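Local coordinates for stage II sporulation E family protein (Thermanaerovibrio acidaminovorans, PDB 3RNR), which is of unknown function but is probably a PP2C-type phosphatase that removes phosphate from serine or threonine of proteins, at residues B[14-19]-B[31-36]; B[22-27]-B[64-69]; B[55-60]-B[135-140]; B[89-94]-B[140-145]. All blocks are in the same frame, centred on the assembly; numbering follows the deposited sequence. Where two conformers were deposited one is given.

From the N terminus, strand 10-18 runs into a loop and helix 25-41, which folds back on the strand; contact 1 closes this short excursion. Contact 2 starts in that same loop, between the two segments of contact 1, and ends after helix 46-63, so the two cross. Contact 3 opens within helix 46-63, before contact 2 closes, and again crosses it, reaching far ahead to the loop that leads to strand 146-153. Contact 4 starts at the end of strand 85-91 and finishes on that loop; it crosses contact 3 and shares Glu140 with it. Contact 2 joins loops at the helix ends; contacts 1, 3 and 4 tie the helices and that loop to the antiparallel sheet.

Contact 1 (B[14-19]-B[31-36]); sequences VVVDGM and RALSAS
Val16 and Leu33 meet where helix 25-41 lies on strand 10-18, one helix-on-sheet layer of the alpha-beta-alpha sandwich of the PP2C fold. The two segments run nearly antiparallel (157°), their axes 8.4 Å apart at closest. Packing is closest round Val16, whose two methyls divide between two successive helix residues: CG1 touches Ala32 CB at 3.9 Å, while CG2 lies over Leu33 CA at 3.9 Å and also meets its CD2. Leu33 holds CG anti to the backbone N (chi1 -179°), which carries CD2 up to the strand between Val16 CG2 and Val14 CG1. The Val14 end is looser, with CG1 4.2 Å from Leu33 CD2. All five touching residues are buried, and Ala32 and Ser36 also back onto helix 46-63. On the far side of the helix, Ser34 and Ala35 are partly exposed; Leu33 also packs on Asp41 of the second subunit. In one of the two conformers of Ser36, OG lies 2.9 Å from both Ala32 O and Leu33 O, either of which could take its proton, and Val14 CG2 rests against this hydroxyl at 4.0 Å.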
# COMPACT_ATOMS: atom_id res chain seq x y z
N VAL B 14 0.37 6.00 3.62
CA VAL B 14 0.40 5.80 5.06
C VAL B 14 1.79 5.35 5.49
O VAL B 14 2.48 4.64 4.75
CB VAL B 14 -0.70 4.79 5.51
CG1 VAL B 14 -0.68 3.55 4.67
CG2 VAL B 14 -0.53 4.44 7.00
N VAL B 15 2.22 5.81 6.66
CA VAL B 15 3.39 5.27 7.33
C VAL B 15 2.98 4.86 8.73
O VAL B 15 2.18 5.55 9.37
CB VAL B 15 4.56 6.29 7.40
CG1 VAL B 15 5.13 6.56 5.99
CG2 VAL B 15 4.11 7.62 8.07
N VAL B 16 3.54 3.76 9.20
CA VAL B 16 3.26 3.25 10.53
C VAL B 16 4.55 2.76 11.17
O VAL B 16 5.33 2.08 10.51
CB VAL B 16 2.30 2.03 10.47
CG1 VAL B 16 2.02 1.53 11.88
CG2 VAL B 16 0.97 2.41 9.79
N ASP B 17 4.79 3.10 12.43
CA ASP B 17 5.93 2.49 13.13
C ASP B 17 5.62 2.03 14.54
O ASP B 17 4.99 2.75 15.32
CB ASP B 17 7.15 3.41 13.12
CG ASP B 17 8.16 3.00 12.05
OD1 ASP B 17 8.40 3.80 11.12
OD2 ASP B 17 8.67 1.88 12.16
N GLY B 18 6.07 0.83 14.89
CA GLY B 18 5.84 0.33 16.24
C GLY B 18 6.59 1.20 17.23
O GLY B 18 7.59 1.84 16.87
N MSE B 19 6.14 1.21 18.48
CA MSE B 19 6.79 2.03 19.49
C MSE B 19 7.88 1.12 20.04
O MSE B 19 7.60 0.15 20.76
CB MSE B 19 5.82 2.35 20.64
CG MSE B 19 4.58 3.16 20.28
SE MSE B 19 4.99 5.02 20.39
CE MSE B 19 4.93 5.26 22.33
N ARG B 31 -0.96 -4.53 12.84
CA ARG B 31 -2.41 -4.39 12.97
C ARG B 31 -2.83 -3.02 12.51
O ARG B 31 -3.87 -2.87 11.87
CB ARG B 31 -2.87 -4.59 14.41
CG ARG B 31 -3.19 -6.03 14.73
CD ARG B 31 -2.00 -6.74 15.28
NE ARG B 31 -2.31 -8.15 15.50
CZ ARG B 31 -1.45 -9.13 15.29
NH1 ARG B 31 -0.21 -8.86 14.87
NH2 ARG B 31 -1.82 -10.39 15.49
N ALA B 32 -2.05 -2.01 12.86
CA ALA B 32 -2.38 -0.65 12.47
C ALA B 32 -2.32 -0.48 10.95
O ALA B 32 -3.21 0.11 10.34
CB ALA B 32 -1.45 0.36 13.17
N LEU B 33 -1.26 -0.98 10.34
CA LEU B 33 -1.10 -0.83 8.90
C LEU B 33 -2.23 -1.58 8.18
O LEU B 33 -2.89 -1.03 7.32
CB LEU B 33 0.28 -1.38 8.49
CG LEU B 33 0.72 -1.35 7.02
CD1 LEU B 33 -0.12 -2.28 6.12
CD2 LEU B 33 0.73 0.09 6.50
N SER B 34 -2.46 -2.83 8.56
CA SER B 34 -3.47 -3.64 7.88
C SER B 34 -4.86 -3.04 8.03
O SER B 34 -5.62 -2.98 7.06
CB SER B 34 -3.47 -5.07 8.41
OG SER B 34 -4.42 -5.85 7.70
N ALA B 35 -5.22 -2.60 9.23
CA ALA B 35 -6.54 -2.01 9.43
C ALA B 35 -6.69 -0.70 8.63
O ALA B 35 -7.72 -0.47 7.99
CB ALA B 35 -6.83 -1.79 10.91
N SER B 36 -5.67 0.15 8.66
CA SER B 36 -5.76 1.43 7.96
C SER B 36 -5.89 1.26 6.45
O SER B 36 -6.66 1.97 5.81
CB SER B 36 -4.59 2.35 8.33
OG SER B 36 -3.35 1.80 7.93

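Contact 2 (B[22-27]-B[64-69]); sequences MIRGDE and GGILGR
Ile23 carries this surface contact between the loop ahead of helix 25-41 and the turn that follows helix 46-63. Its backbone N donates to Arg69 O (3.2 Å, 165° at the hydrogen), and the donor lies in the carbonyl plane. Beyond CB, which is 4.1 Å from Arg69 O, the side chain folds over the same acceptor: CG1 is 3.4 Å from Arg69 O, placed between the backbone N and the carbonyl carbon by chi1 of 71°. CD1 then ends in the fork of Ile66, 3.4 Å from both its CG2 and its CD1, closer than carbons usually pack. Ile66 CD1 is also touched by Arg24, whose CD lies 4.1 Å away with the two chains at about a right angle. Glu27 holds the Arg24 guanidinium in one side-on salt bridge: NH1 meets OE1 (2.8 Å) on the syn side but tilted 30° out of the carboxylate plane, and NE meets OE2 further above it. Selenomethionine Met22 sets CB 3.2 Å from Arg69 O, and the bend at chi3 brings CE toward Gly68 O, so closely that the detail is doubtful. Ile66 to Arg69 form a type II turn, and Gly65, with positive phi, ends helix 46-63 in a Schellman motif. Arg24 occupies the N-cap position of helix 25-41 and touches Trp60 of helix 46-63, while Ile23 O accepts from Thr70 OG1, just ahead of strand 72-80, so the contact sits where both helices and that strand converge.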
# COMPACT_ATOMS: atom_id res chain seq x y z
N MSE B 22 8.55 -0.02 23.76
CA MSE B 22 7.53 -0.84 24.38
C MSE B 22 7.55 -2.21 23.75
O MSE B 22 8.42 -2.50 22.94
CB MSE B 22 6.17 -0.18 24.21
CG MSE B 22 6.06 1.05 25.08
SE MSE B 22 4.78 2.29 24.42
CE MSE B 22 3.23 1.48 25.12
N ILE B 23 6.60 -3.06 24.12
CA ILE B 23 6.67 -4.45 23.70
C ILE B 23 5.91 -4.73 22.40
O ILE B 23 4.92 -4.07 22.09
CB ILE B 23 6.19 -5.42 24.80
CG1 ILE B 23 4.68 -5.32 24.98
CG2 ILE B 23 6.92 -5.18 26.11
CD1 ILE B 23 4.05 -6.63 25.35
N ARG B 24 6.45 -5.66 21.62
CA ARG B 24 5.81 -6.16 20.40
C ARG B 24 5.40 -5.03 19.47
O ARG B 24 4.31 -5.05 18.88
CB ARG B 24 4.64 -7.09 20.76
CG ARG B 24 5.10 -8.31 21.58
CD ARG B 24 3.95 -9.16 22.11
NE ARG B 24 3.30 -9.95 21.06
CZ ARG B 24 2.25 -10.74 21.27
NH1 ARG B 24 1.71 -11.43 20.27
NH2 ARG B 24 1.74 -10.84 22.49
N GLY B 25 6.29 -4.06 19.31
CA GLY B 25 6.01 -2.91 18.46
C GLY B 25 5.69 -3.27 17.02
O GLY B 25 4.79 -2.70 16.41
N ASP B 26 6.43 -4.23 16.46
CA ASP B 26 6.20 -4.62 15.07
C ASP B 26 4.83 -5.27 14.87
O ASP B 26 4.18 -5.04 13.85
CB ASP B 26 7.31 -5.57 14.60
CG ASP B 26 8.56 -4.82 14.13
OD1 ASP B 26 8.62 -3.58 14.29
OD2 ASP B 26 9.48 -5.48 13.60
N GLU B 27 4.39 -6.08 15.82
CA GLU B 27 3.07 -6.68 15.76
C GLU B 27 1.97 -5.64 15.91
O GLU B 27 0.93 -5.75 15.26
CB GLU B 27 2.92 -7.77 16.84
CG GLU B 27 3.81 -8.97 16.59
CD GLU B 27 3.71 -10.00 17.71
OE1 GLU B 27 2.69 -10.71 17.77
OE2 GLU B 27 4.64 -10.09 18.54
N GLY B 64 -4.07 -9.76 24.62
CA GLY B 64 -2.73 -10.14 25.01
C GLY B 64 -2.43 -9.76 26.45
O GLY B 64 -1.33 -10.01 26.94
N GLY B 65 -3.40 -9.15 27.12
CA GLY B 65 -3.20 -8.64 28.47
C GLY B 65 -2.18 -7.51 28.56
O GLY B 65 -1.73 -7.14 29.64
N ILE B 66 -1.78 -7.02 27.39
CA ILE B 66 -0.81 -5.93 27.22
C ILE B 66 -1.31 -4.49 26.95
O ILE B 66 -0.52 -3.67 26.48
CB ILE B 66 0.36 -6.31 26.29
CG1 ILE B 66 -0.15 -6.75 24.92
CG2 ILE B 66 1.19 -7.42 26.92
CD1 ILE B 66 0.99 -7.06 23.96
N LEU B 67 -2.61 -4.22 27.05
CA LEU B 67 -3.14 -2.91 26.65
C LEU B 67 -2.36 -1.76 27.27
O LEU B 67 -2.13 -1.73 28.48
CB LEU B 67 -4.61 -2.78 27.02
CG LEU B 67 -5.27 -1.44 26.67
CD1 LEU B 67 -5.22 -1.20 25.16
CD2 LEU B 67 -6.71 -1.39 27.18
N GLY B 68 -1.95 -0.81 26.44
CA GLY B 68 -1.24 0.36 26.92
C GLY B 68 0.26 0.14 26.97
O GLY B 68 1.02 1.08 27.12
N ARG B 69 0.67 -1.12 26.87
CA ARG B 69 2.09 -1.45 26.89
C ARG B 69 2.71 -1.74 25.51
O ARG B 69 3.90 -2.06 25.41
CB ARG B 69 2.36 -2.60 27.87
CG ARG B 69 2.13 -2.19 29.32
CD ARG B 69 2.89 -3.11 30.27
NE ARG B 69 2.36 -4.47 30.25
CZ ARG B 69 3.05 -5.54 30.61
NH1 ARG B 69 2.48 -6.74 30.57
NH2 ARG B 69 4.31 -5.43 31.01

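Contact 3 (B[55-60]-B[135-140]); sequences AAVHRW and SFIGIE
Val57 and Ile137 set their side chains at about a right angle, CG2 to CG2 at 3.8 Å, while the other Val57 methyl turns to the backbone of the loop. With CG1 anti to the backbone N (chi1 172°), that methyl comes within 3.5 Å of Gly138 CA, tighter than usual for carbons, and lies 3.8 Å from Ile137 O. Gly138 thus brings bare backbone up to the helix; its CA is 4.5 Å from His58 N. One residue on, the His58 ring leaves the helix and presents an edge to the loop. Near the ring plane, NE2 points to Glu140 O at 3.0 Å, a weak hydrogen bond bent to 131°, and CD2 lies 3.7 Å from Ile139 O. The loop residues Phe136 to Ile139 form a type II beta turn, closed by Ile139 N to Phe136 O, and Ile139 CB sits over one face of the Phe136 ring. In this PP2C-family chain the turn, on the way to strand 146-153, packs against helix 46-63, in the helical layer over the antiparallel sheet. Gln54, one turn earlier on that helix, holds the second half of the turn by two bonds, accepting from Gly138 N through OE1 and donating to Ile139 O through NE2. Ile137 continues inward to Val50 and Ala53 and to Val91 of the sheet, whereas the Glu140 side chain is exposed and its CB leads away from the helix.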
# COMPACT_ATOMS: atom_id res chain seq x y z
N ALA B 55 -8.79 0.69 16.83
CA ALA B 55 -9.66 -0.38 17.30
C ALA B 55 -8.94 -1.73 17.20
O ALA B 55 -9.05 -2.56 18.12
CB ALA B 55 -10.98 -0.39 16.50
N ALA B 56 -8.20 -1.94 16.12
CA ALA B 56 -7.50 -3.21 15.91
C ALA B 56 -6.37 -3.43 16.90
O ALA B 56 -6.22 -4.53 17.44
CB ALA B 56 -6.96 -3.30 14.48
N VAL B 57 -5.56 -2.41 17.14
CA VAL B 57 -4.46 -2.55 18.08
C VAL B 57 -4.99 -2.70 19.51
O VAL B 57 -4.53 -3.55 20.28
CB VAL B 57 -3.44 -1.40 17.96
CG1 VAL B 57 -2.41 -1.47 19.09
CG2 VAL B 57 -2.73 -1.47 16.60
N HIS B 58 -5.99 -1.89 19.85
CA HIS B 58 -6.59 -1.92 21.19
C HIS B 58 -7.16 -3.31 21.51
O HIS B 58 -6.96 -3.86 22.60
CB HIS B 58 -7.69 -0.86 21.26
CG HIS B 58 -8.20 -0.58 22.65
ND1 HIS B 58 -8.99 -1.46 23.34
CD2 HIS B 58 -8.05 0.51 23.44
CE1 HIS B 58 -9.30 -0.94 24.52
NE2 HIS B 58 -8.74 0.26 24.60
N ARG B 59 -7.87 -3.88 20.54
CA ARG B 59 -8.51 -5.19 20.67
C ARG B 59 -7.46 -6.28 20.87
O ARG B 59 -7.53 -7.08 21.81
CB ARG B 59 -9.35 -5.43 19.40
CG ARG B 59 -10.33 -6.59 19.38
CD ARG B 59 -11.37 -6.40 18.24
NE ARG B 59 -10.78 -6.04 16.94
CZ ARG B 59 -11.19 -5.03 16.16
NH1 ARG B 59 -12.21 -4.27 16.52
NH2 ARG B 59 -10.58 -4.79 14.99
N TRP B 60 -6.48 -6.31 19.97
CA TRP B 60 -5.35 -7.24 20.05
C TRP B 60 -4.53 -7.11 21.36
O TRP B 60 -4.20 -8.11 22.00
CB TRP B 60 -4.45 -7.04 18.83
CG TRP B 60 -3.10 -7.68 18.94
CD1 TRP B 60 -2.79 -9.00 18.78
CD2 TRP B 60 -1.85 -7.01 19.21
NE1 TRP B 60 -1.44 -9.20 18.94
CE2 TRP B 60 -0.84 -8.00 19.21
CE3 TRP B 60 -1.50 -5.68 19.45
CZ2 TRP B 60 0.50 -7.69 19.45
CZ3 TRP B 60 -0.17 -5.38 19.68
CH2 TRP B 60 0.81 -6.38 19.68
N SER B 135 0.21 10.43 22.64
CA SER B 135 -0.90 9.81 21.93
C SER B 135 -0.33 8.80 20.93
O SER B 135 0.60 9.13 20.22
CB SER B 135 -1.75 10.87 21.22
OG SER B 135 -2.97 10.29 20.75
N PHE B 136 -0.86 7.58 20.91
CA PHE B 136 -0.35 6.55 20.00
C PHE B 136 -1.46 5.55 19.74
O PHE B 136 -2.44 5.48 20.49
CB PHE B 136 0.90 5.84 20.58
CG PHE B 136 0.64 5.11 21.89
CD1 PHE B 136 0.23 3.78 21.89
CD2 PHE B 136 0.83 5.76 23.11
CE1 PHE B 136 -0.00 3.09 23.10
CE2 PHE B 136 0.60 5.08 24.33
CZ PHE B 136 0.18 3.75 24.32
N ILE B 137 -1.32 4.79 18.66
CA ILE B 137 -2.31 3.79 18.29
C ILE B 137 -2.13 2.63 19.25
O ILE B 137 -1.05 2.03 19.31
CB ILE B 137 -2.11 3.29 16.84
CG1 ILE B 137 -2.08 4.47 15.85
CG2 ILE B 137 -3.21 2.30 16.45
CD1 ILE B 137 -3.40 5.28 15.84
N GLY B 138 -3.19 2.30 19.97
CA GLY B 138 -3.13 1.33 21.05
C GLY B 138 -3.22 1.94 22.44
O GLY B 138 -3.25 1.23 23.45
N ILE B 139 -3.28 3.26 22.51
CA ILE B 139 -3.40 3.92 23.81
C ILE B 139 -4.77 3.56 24.41
O ILE B 139 -5.73 3.32 23.68
CB ILE B 139 -3.23 5.45 23.68
CG1 ILE B 139 -3.03 6.10 25.06
CG2 ILE B 139 -4.40 6.05 22.91
CD1 ILE B 139 -2.62 7.58 24.98
N GLU B 140 -4.88 3.50 25.73
CA GLU B 140 -6.11 2.99 26.34
C GLU B 140 -7.37 3.71 25.84
O GLU B 140 -8.39 3.08 25.57
CB GLU B 140 -6.03 3.01 27.87
CG GLU B 140 -7.31 2.58 28.54
CD GLU B 140 -7.22 2.63 30.06
OE1 GLU B 140 -8.25 2.90 30.70
OE2 GLU B 140 -6.11 2.41 30.60

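Contact 4 (B[89-94]-B[140-145]); sequences ASVGDC and ENLTEI
Apolar contacts carry the pairing of Val91 with Ile145 and Leu142. Val91 splits its two methyls between them: CG2 meets Ile145 CG2 at 3.8 Å and its CG1 at 4.0 Å, and CG1 meets Leu142 CD1 at 4.0 Å. That division follows from chi1 of 176°, which sets Val91 CG1 anti to the backbone N and CG2 anti to the carbonyl carbon. Ile145 CG2 also reaches Ala89 CB, more loosely at 4.3 Å, so this one methyl spans two alternate residues of the strand. The segments join the end of strand 85-91 to the loop entering strand 146-153, the next strand, outermost within this chain, of the antiparallel sheet of this PP2C fold. Their apolar residues line the face that helix 46-63 covers, with Val91 on Val50, Ile145 on Leu51 and Leu142 on Gln54. Polar atoms meet carbon across the contact: Ile145 CG2 lies 3.6 Å from Ser90 O, and Val91 CG2 is 4.2 Å from Glu144 O. The backbones bond to neighbours instead: Ser90 pairs with Ser146, and Gly92 N donates to His111 ND1. Glu144 O accepts from Ser135 OG, whose residue also packs against Val91 and Leu142.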
# COMPACT_ATOMS: atom_id res chain seq x y z
N ALA B 89 -4.46 12.55 8.54
CA ALA B 89 -4.57 12.36 9.98
C ALA B 89 -3.28 11.75 10.51
O ALA B 89 -2.57 11.05 9.78
CB ALA B 89 -5.77 11.48 10.32
N SER B 90 -2.96 12.03 11.77
CA SER B 90 -1.75 11.45 12.34
C SER B 90 -1.87 11.30 13.85
O SER B 90 -2.62 12.03 14.50
CB SER B 90 -0.51 12.25 11.95
OG SER B 90 -0.46 13.50 12.61
N VAL B 91 -1.14 10.34 14.39
CA VAL B 91 -1.13 10.12 15.82
C VAL B 91 0.29 9.82 16.25
O VAL B 91 0.93 8.90 15.71
CB VAL B 91 -2.05 8.94 16.22
CG1 VAL B 91 -1.94 8.66 17.72
CG2 VAL B 91 -3.52 9.23 15.85
N GLY B 92 0.78 10.52 17.25
CA GLY B 92 2.17 10.38 17.64
C GLY B 92 3.12 11.33 16.95
O GLY B 92 2.84 12.53 16.84
N ASP B 93 4.32 10.85 16.68
CA ASP B 93 5.38 11.69 16.12
C ASP B 93 5.59 11.57 14.61
O ASP B 93 6.57 12.10 14.09
CB ASP B 93 6.70 11.48 16.87
CG ASP B 93 7.21 10.07 16.73
OD1 ASP B 93 6.40 9.22 16.33
OD2 ASP B 93 8.40 9.82 17.00
N CYS B 94 4.76 10.79 13.92
CA CYS B 94 4.81 10.81 12.45
C CYS B 94 4.30 12.15 11.96
O CYS B 94 3.53 12.81 12.65
CB CYS B 94 3.99 9.68 11.86
SG CYS B 94 4.66 8.05 12.18
N GLU B 140 -4.88 3.50 25.73
CA GLU B 140 -6.11 2.99 26.34
C GLU B 140 -7.37 3.71 25.84
O GLU B 140 -8.39 3.08 25.57
CB GLU B 140 -6.03 3.01 27.87
CG GLU B 140 -7.31 2.58 28.54
CD GLU B 140 -7.22 2.63 30.06
OE1 GLU B 140 -8.25 2.90 30.70
OE2 GLU B 140 -6.11 2.41 30.60
N ASN B 141 -7.31 5.03 25.75
CA ASN B 141 -8.41 5.82 25.22
C ASN B 141 -7.83 6.85 24.25
O ASN B 141 -7.13 7.75 24.68
CB ASN B 141 -9.11 6.53 26.39
CG ASN B 141 -10.34 7.31 25.96
OD1 ASN B 141 -10.95 7.02 24.93
ND2 ASN B 141 -10.72 8.29 26.77
N LEU B 142 -8.15 6.77 22.95
CA LEU B 142 -7.44 7.66 22.03
C LEU B 142 -8.28 8.91 21.91
O LEU B 142 -9.39 8.88 21.38
CB LEU B 142 -7.33 6.97 20.66
CG LEU B 142 -6.78 7.80 19.51
CD1 LEU B 142 -5.33 8.17 19.81
CD2 LEU B 142 -6.90 7.07 18.13
N THR B 143 -7.82 10.00 22.52
CA THR B 143 -8.51 11.28 22.38
C THR B 143 -7.85 12.33 21.51
O THR B 143 -8.49 13.30 21.12
CB THR B 143 -8.69 11.91 23.75
OG1 THR B 143 -7.40 12.05 24.36
CG2 THR B 143 -9.56 11.01 24.63
N GLU B 144 -6.60 12.11 21.13
CA GLU B 144 -5.85 13.16 20.46
C GLU B 144 -5.38 12.66 19.12
O GLU B 144 -4.48 11.82 19.06
CB GLU B 144 -4.64 13.62 21.30
CG GLU B 144 -5.01 14.22 22.67
CD GLU B 144 -5.98 15.39 22.55
OE1 GLU B 144 -5.69 16.35 21.79
OE2 GLU B 144 -7.03 15.36 23.23
N ILE B 145 -5.95 13.20 18.05
CA ILE B 145 -5.57 12.86 16.69
C ILE B 145 -5.39 14.16 15.94
O ILE B 145 -6.24 15.03 15.99
CB ILE B 145 -6.69 12.05 15.99
CG1 ILE B 145 -7.08 10.84 16.85
CG2 ILE B 145 -6.23 11.65 14.58
CD1 ILE B 145 -8.37 10.15 16.44